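Local coordinates for GDSL-like protein (Collinsella aerofaciens ATCC 25986, PDB 7BXD) that belongs to the GDSL-like, SGNH-clan hydrolases and probably cleaves acyl esters, its natural substrate being unknown, at residues A[145-157]-A[192-206]. Numbering follows the deposited sequence.
Sequences AKLVFMTPCKTSG and VPVIDLYAQSGISPF
Over one face of the Tyr198 ring lies the ammonium of Lys154, in a cation-pi contact with NZ 3.5 Å from the ring centroid and 13° off the normal; Pro152 O sits at the ring's edge, in its plane. The lysine chain runs across the same ring, CE adding a CH-pi contact, and its bend at the last torsion (chi4 71°) carries NZ to Tyr198 O at 2.8 Å, above the carbonyl plane. At the edge of the Phe206 ring comes Lys154 CD, while Ser156 CA approaches obliquely.

Thr151 OG1 joins the strand end to the helix start: it donates to Asp196 OD1 (2.7 Å) and accepts from Tyr198 N (2.9 Å, 159° at the hydrogen). Asp196, the N-cap of helix 197-200, takes Ala199 N on the same OD1, the two donors arriving from opposite faces of the carboxylate.

Before this junction, 146-150 pairs in parallel with 194-195, the outermost strand at this end of the 2-1-3-4-5 sheet, the alpha/beta core of SGNH hydrolases; Ile195 N bonds Phe149 O at 2.9 Å. Met150 SD lies beside Ile195 CD1 and its CE meets Leu197 CD1, whereas the Phe149 ring, on the other face, packs against Val131 and Ile135 of helix 127-141 and Cys187 of helix 176-189.

With a leucine at Tyr198 the ring is gone, and the Lys154 ammonium would probably be freer to turn away from the carbonyl. Apolar strand pairing thus gives way to a polar junction, where one hydroxyl and one carboxylate oxygen fix the helix start and ring face and Tyr198 O together probably stabilise the lysine's positive charge.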
loop_
_atom_site.group_PDB
_atom_site.type_symbol
_atom_site.label_atom_id
_atom_site.label_comp_id
_atom_site.label_asym_id
_atom_site.label_seq_id
_atom_site.Cartn_x
_atom_site.Cartn_y
_atom_site.Cartn_z
ATOM N N ALA A 145 -14.145 0.361 12.783
ATOM C CA ALA A 145 -13.791 -0.174 11.477
ATOM C C ALA A 145 -12.811 -1.341 11.615
ATOM O O ALA A 145 -12.081 -1.484 12.615
ATOM C CB ALA A 145 -13.121 0.902 10.618
ATOM N N LYS A 146 -12.799 -2.198 10.590
ATOM C CA LYS A 146 -11.745 -3.196 10.449
ATOM C C LYS A 146 -10.583 -2.539 9.712
ATOM O O LYS A 146 -10.789 -1.663 8.863
ATOM C CB LYS A 146 -12.264 -4.401 9.651
ATOM C CG LYS A 146 -13.048 -5.440 10.498
ATOM C CD LYS A 146 -14.093 -4.999 11.391
ATOM C CE LYS A 146 -15.053 -6.175 11.544
ATOM N NZ LYS A 146 -16.426 -5.651 11.669
ATOM N N LEU A 147 -9.377 -2.936 10.046
ATOM C CA LEU A 147 -8.157 -2.390 9.450
ATOM C C LEU A 147 -7.298 -3.540 8.963
ATOM O O LEU A 147 -6.996 -4.478 9.723
ATOM C CB LEU A 147 -7.401 -1.592 10.518
ATOM C CG LEU A 147 -6.010 -1.069 10.153
ATOM C CD1 LEU A 147 -6.057 -0.167 8.911
ATOM C CD2 LEU A 147 -5.407 -0.318 11.363
ATOM N N VAL A 148 -6.885 -3.462 7.697
ATOM C CA VAL A 148 -6.049 -4.485 7.075
ATOM C C VAL A 148 -4.899 -3.748 6.400
ATOM O O VAL A 148 -5.132 -2.796 5.637
ATOM C CB VAL A 148 -6.847 -5.299 6.028
ATOM C CG1 VAL A 148 -5.973 -6.333 5.356
ATOM C CG2 VAL A 148 -8.084 -5.968 6.634
ATOM N N PHE A 149 -3.672 -4.196 6.642
ATOM C CA PHE A 149 -2.519 -3.655 5.926
ATOM C C PHE A 149 -2.157 -4.614 4.797
ATOM O O PHE A 149 -2.289 -5.834 4.927
ATOM C CB PHE A 149 -1.291 -3.476 6.837
ATOM C CG PHE A 149 -1.178 -2.101 7.435
ATOM C CD1 PHE A 149 -2.164 -1.616 8.301
ATOM C CD2 PHE A 149 -0.105 -1.273 7.103
ATOM C CE1 PHE A 149 -2.042 -0.332 8.834
ATOM C CE2 PHE A 149 0.008 0.004 7.668
ATOM C CZ PHE A 149 -0.960 0.477 8.528
ATOM N N MET A 150 -1.664 -4.055 3.692
ATOM C CA MET A 150 -1.104 -4.845 2.599
ATOM C C MET A 150 0.342 -4.436 2.413
ATOM O O MET A 150 0.648 -3.252 2.269
ATOM C CB MET A 150 -1.902 -4.642 1.287
ATOM C CG MET A 150 -3.397 -4.817 1.517
ATOM S SD MET A 150 -4.359 -5.248 0.051
ATOM C CE MET A 150 -4.054 -3.795 -0.964
ATOM N N THR A 151 1.244 -5.403 2.451
ATOM C CA THR A 151 2.661 -5.084 2.297
ATOM C C THR A 151 2.935 -4.577 0.879
ATOM O O THR A 151 2.249 -4.971 -0.072
ATOM C CB THR A 151 3.510 -6.306 2.615
ATOM O OG1 THR A 151 3.048 -7.376 1.776
ATOM C CG2 THR A 151 3.426 -6.714 4.086
ATOM N N PRO A 152 3.926 -3.696 0.723
ATOM C CA PRO A 152 4.178 -3.089 -0.594
ATOM C C PRO A 152 4.683 -4.109 -1.589
ATOM O O PRO A 152 5.548 -4.944 -1.273
ATOM C CB PRO A 152 5.266 -2.035 -0.294
ATOM C CG PRO A 152 5.929 -2.515 1.001
ATOM C CD PRO A 152 4.774 -3.118 1.782
ATOM N N CYS A 153 4.148 -4.035 -2.829
ATOM C CA CYS A 153 4.570 -4.987 -3.849
ATOM C C CYS A 153 6.044 -4.804 -4.208
ATOM O O CYS A 153 6.629 -3.721 -4.067
ATOM C CB CYS A 153 3.718 -4.827 -5.113
ATOM S SG CYS A 153 2.033 -5.462 -4.829
ATOM N N LYS A 154 6.631 -5.867 -4.756
ATOM C CA LYS A 154 7.988 -5.784 -5.285
ATOM C C LYS A 154 8.051 -4.900 -6.534
ATOM O O LYS A 154 7.053 -4.649 -7.228
ATOM C CB LYS A 154 8.514 -7.182 -5.589
ATOM C CG LYS A 154 8.786 -7.962 -4.299
ATOM C CD LYS A 154 9.592 -9.228 -4.543
ATOM C CE LYS A 154 10.039 -9.957 -3.261
ATOM N NZ LYS A 154 8.878 -10.612 -2.574
ATOM N N THR A 155 9.273 -4.456 -6.817
ATOM C CA THR A 155 9.596 -3.677 -8.001
ATOM C C THR A 155 10.938 -4.151 -8.528
ATOM O O THR A 155 11.847 -4.500 -7.763
ATOM C CB THR A 155 9.649 -2.172 -7.701
ATOM O OG1 THR A 155 10.051 -1.459 -8.881
ATOM C CG2 THR A 155 10.576 -1.767 -6.568
ATOM N N SER A 156 11.072 -4.124 -9.846
ATOM C CA SER A 156 12.366 -4.370 -10.469
ATOM C C SER A 156 13.196 -3.108 -10.613
ATOM O O SER A 156 14.278 -3.169 -11.200
ATOM C CB SER A 156 12.203 -5.077 -11.816
ATOM O OG SER A 156 11.313 -4.363 -12.657
ATOM N N GLY A 157 12.719 -1.983 -10.092
ATOM C CA GLY A 157 13.451 -0.736 -10.080
ATOM C C GLY A 157 13.063 0.184 -11.230
ATOM O O GLY A 157 12.522 -0.229 -12.264
ATOM N N VAL A 192 -3.017 -6.617 13.848
ATOM C CA VAL A 192 -3.643 -6.178 12.597
ATOM C C VAL A 192 -3.518 -7.221 11.490
ATOM O O VAL A 192 -2.400 -7.606 11.144
ATOM C CB VAL A 192 -3.040 -4.850 12.119
ATOM C CG1 VAL A 192 -3.570 -4.436 10.763
ATOM C CG2 VAL A 192 -3.337 -3.748 13.123
ATOM N N PRO A 193 -4.614 -7.657 10.860
ATOM C CA PRO A 193 -4.501 -8.567 9.713
ATOM C C PRO A 193 -3.694 -7.958 8.570
ATOM O O PRO A 193 -3.776 -6.751 8.295
ATOM C CB PRO A 193 -5.964 -8.786 9.321
ATOM C CG PRO A 193 -6.751 -8.507 10.562
ATOM C CD PRO A 193 -6.027 -7.371 11.209
ATOM N N VAL A 194 -2.937 -8.825 7.883
ATOM C CA VAL A 194 -2.067 -8.411 6.781
ATOM C C VAL A 194 -2.341 -9.283 5.562
ATOM O O VAL A 194 -2.441 -10.509 5.683
ATOM C CB VAL A 194 -0.576 -8.518 7.180
ATOM C CG1 VAL A 194 0.330 -8.219 6.002
ATOM C CG2 VAL A 194 -0.266 -7.573 8.336
ATOM N N ILE A 195 -2.423 -8.658 4.389
ATOM C CA ILE A 195 -2.369 -9.363 3.103
ATOM C C ILE A 195 -0.975 -9.123 2.538
ATOM O O ILE A 195 -0.606 -7.978 2.255
ATOM C CB ILE A 195 -3.450 -8.848 2.130
ATOM C CG1 ILE A 195 -4.847 -8.990 2.739
ATOM C CG2 ILE A 195 -3.315 -9.576 0.770
ATOM C CD1 ILE A 195 -5.931 -8.239 2.012
ATOM N N ASP A 196 -0.186 -10.192 2.408
ATOM C CA ASP A 196 1.242 -10.029 2.100
ATOM C C ASP A 196 1.434 -10.014 0.584
ATOM O O ASP A 196 1.866 -11.004 -0.034
ATOM C CB ASP A 196 2.063 -11.115 2.786
ATOM C CG ASP A 196 3.551 -10.817 2.769
ATOM O OD1 ASP A 196 4.012 -9.869 2.084
ATOM O OD2 ASP A 196 4.283 -11.582 3.430
ATOM N N LEU A 197 1.099 -8.867 -0.034
ATOM C CA LEU A 197 1.296 -8.692 -1.476
ATOM C C LEU A 197 2.770 -8.634 -1.860
ATOM O O LEU A 197 3.123 -9.063 -2.979
ATOM C CB LEU A 197 0.593 -7.425 -1.982
ATOM C CG LEU A 197 -0.935 -7.440 -1.875
ATOM C CD1 LEU A 197 -1.482 -6.107 -2.418
ATOM C CD2 LEU A 197 -1.575 -8.649 -2.578
ATOM N N TYR A 198 3.629 -8.147 -0.960
ATOM C CA TYR A 198 5.070 -8.236 -1.199
ATOM C C TYR A 198 5.469 -9.655 -1.581
ATOM O O TYR A 198 6.201 -9.875 -2.557
ATOM C CB TYR A 198 5.812 -7.787 0.058
ATOM C CG TYR A 198 7.315 -7.932 -0.048
ATOM C CD1 TYR A 198 8.104 -7.026 -0.771
ATOM C CD2 TYR A 198 7.969 -8.988 0.614
ATOM C CE1 TYR A 198 9.497 -7.162 -0.812
ATOM C CE2 TYR A 198 9.348 -9.119 0.586
ATOM C CZ TYR A 198 10.117 -8.221 -0.143
ATOM O OH TYR A 198 11.483 -8.372 -0.226
ATOM N N ALA A 199 5.006 -10.632 -0.782
ATOM C CA ALA A 199 5.389 -12.023 -1.000
ATOM C C ALA A 199 4.490 -12.751 -1.987
ATOM O O ALA A 199 4.951 -13.735 -2.587
ATOM C CB ALA A 199 5.349 -12.764 0.344
ATOM N N GLN A 200 3.215 -12.334 -2.157
ATOM C CA GLN A 200 2.238 -13.216 -2.807
ATOM C C GLN A 200 1.268 -12.501 -3.739
ATOM O O GLN A 200 0.176 -13.016 -3.999
ATOM C CB GLN A 200 1.440 -13.998 -1.780
ATOM C CG GLN A 200 2.290 -14.954 -0.958
ATOM C CD GLN A 200 1.472 -16.012 -0.261
ATOM O OE1 GLN A 200 0.309 -16.243 -0.596
ATOM N NE2 GLN A 200 2.057 -16.629 0.755
ATOM N N SER A 201 1.639 -11.362 -4.314
ATOM C CA SER A 201 0.686 -10.702 -5.217
ATOM C C SER A 201 0.363 -11.510 -6.468
ATOM O O SER A 201 -0.685 -11.271 -7.100
ATOM C CB SER A 201 1.213 -9.361 -5.668
ATOM O OG SER A 201 2.326 -9.571 -6.513
ATOM N N GLY A 202 1.275 -12.395 -6.880
ATOM C CA GLY A 202 1.113 -13.164 -8.096
ATOM C C GLY A 202 1.449 -12.405 -9.359
ATOM O O GLY A 202 1.133 -12.887 -10.460
ATOM N N ILE A 203 2.099 -11.255 -9.256
ATOM C CA ILE A 203 2.569 -10.513 -10.423
ATOM C C ILE A 203 4.010 -10.140 -10.146
ATOM O O ILE A 203 4.273 -9.427 -9.176
ATOM C CB ILE A 203 1.753 -9.234 -10.667
ATOM C CG1 ILE A 203 0.253 -9.545 -10.694
ATOM C CG2 ILE A 203 2.231 -8.585 -11.970
ATOM C CD1 ILE A 203 -0.637 -8.311 -10.921
ATOM N N SER A 204 4.952 -10.642 -10.966
ATOM C CA SER A 204 6.368 -10.384 -10.673
ATOM C C SER A 204 6.993 -9.449 -11.678
ATOM O O SER A 204 7.075 -9.788 -12.867
ATOM C CB SER A 204 7.193 -11.663 -10.646
ATOM O OG SER A 204 8.546 -11.323 -10.340
ATOM N N PRO A 205 7.551 -8.317 -11.249
ATOM C CA PRO A 205 8.285 -7.471 -12.197
ATOM C C PRO A 205 9.595 -8.102 -12.636
ATOM O O PRO A 205 10.207 -7.573 -13.568
ATOM C CB PRO A 205 8.489 -6.178 -11.408
ATOM C CG PRO A 205 8.562 -6.676 -9.937
ATOM C CD PRO A 205 7.555 -7.786 -9.862
ATOM N N PHE A 206 10.037 -9.185 -12.001
ATOM C CA PHE A 206 11.257 -9.854 -12.430
ATOM C C PHE A 206 11.018 -10.829 -13.568
ATOM O O PHE A 206 11.982 -11.462 -14.032
ATOM C CB PHE A 206 11.922 -10.558 -11.245
ATOM C CG PHE A 206 12.323 -9.597 -10.159
ATOM C CD1 PHE A 206 13.372 -8.688 -10.372
ATOM C CD2 PHE A 206 11.661 -9.549 -8.956
ATOM C CE1 PHE A 206 13.749 -7.780 -9.390
ATOM C CE2 PHE A 206 12.057 -8.621 -7.958
ATOM C CZ PHE A 206 13.098 -7.748 -8.192
#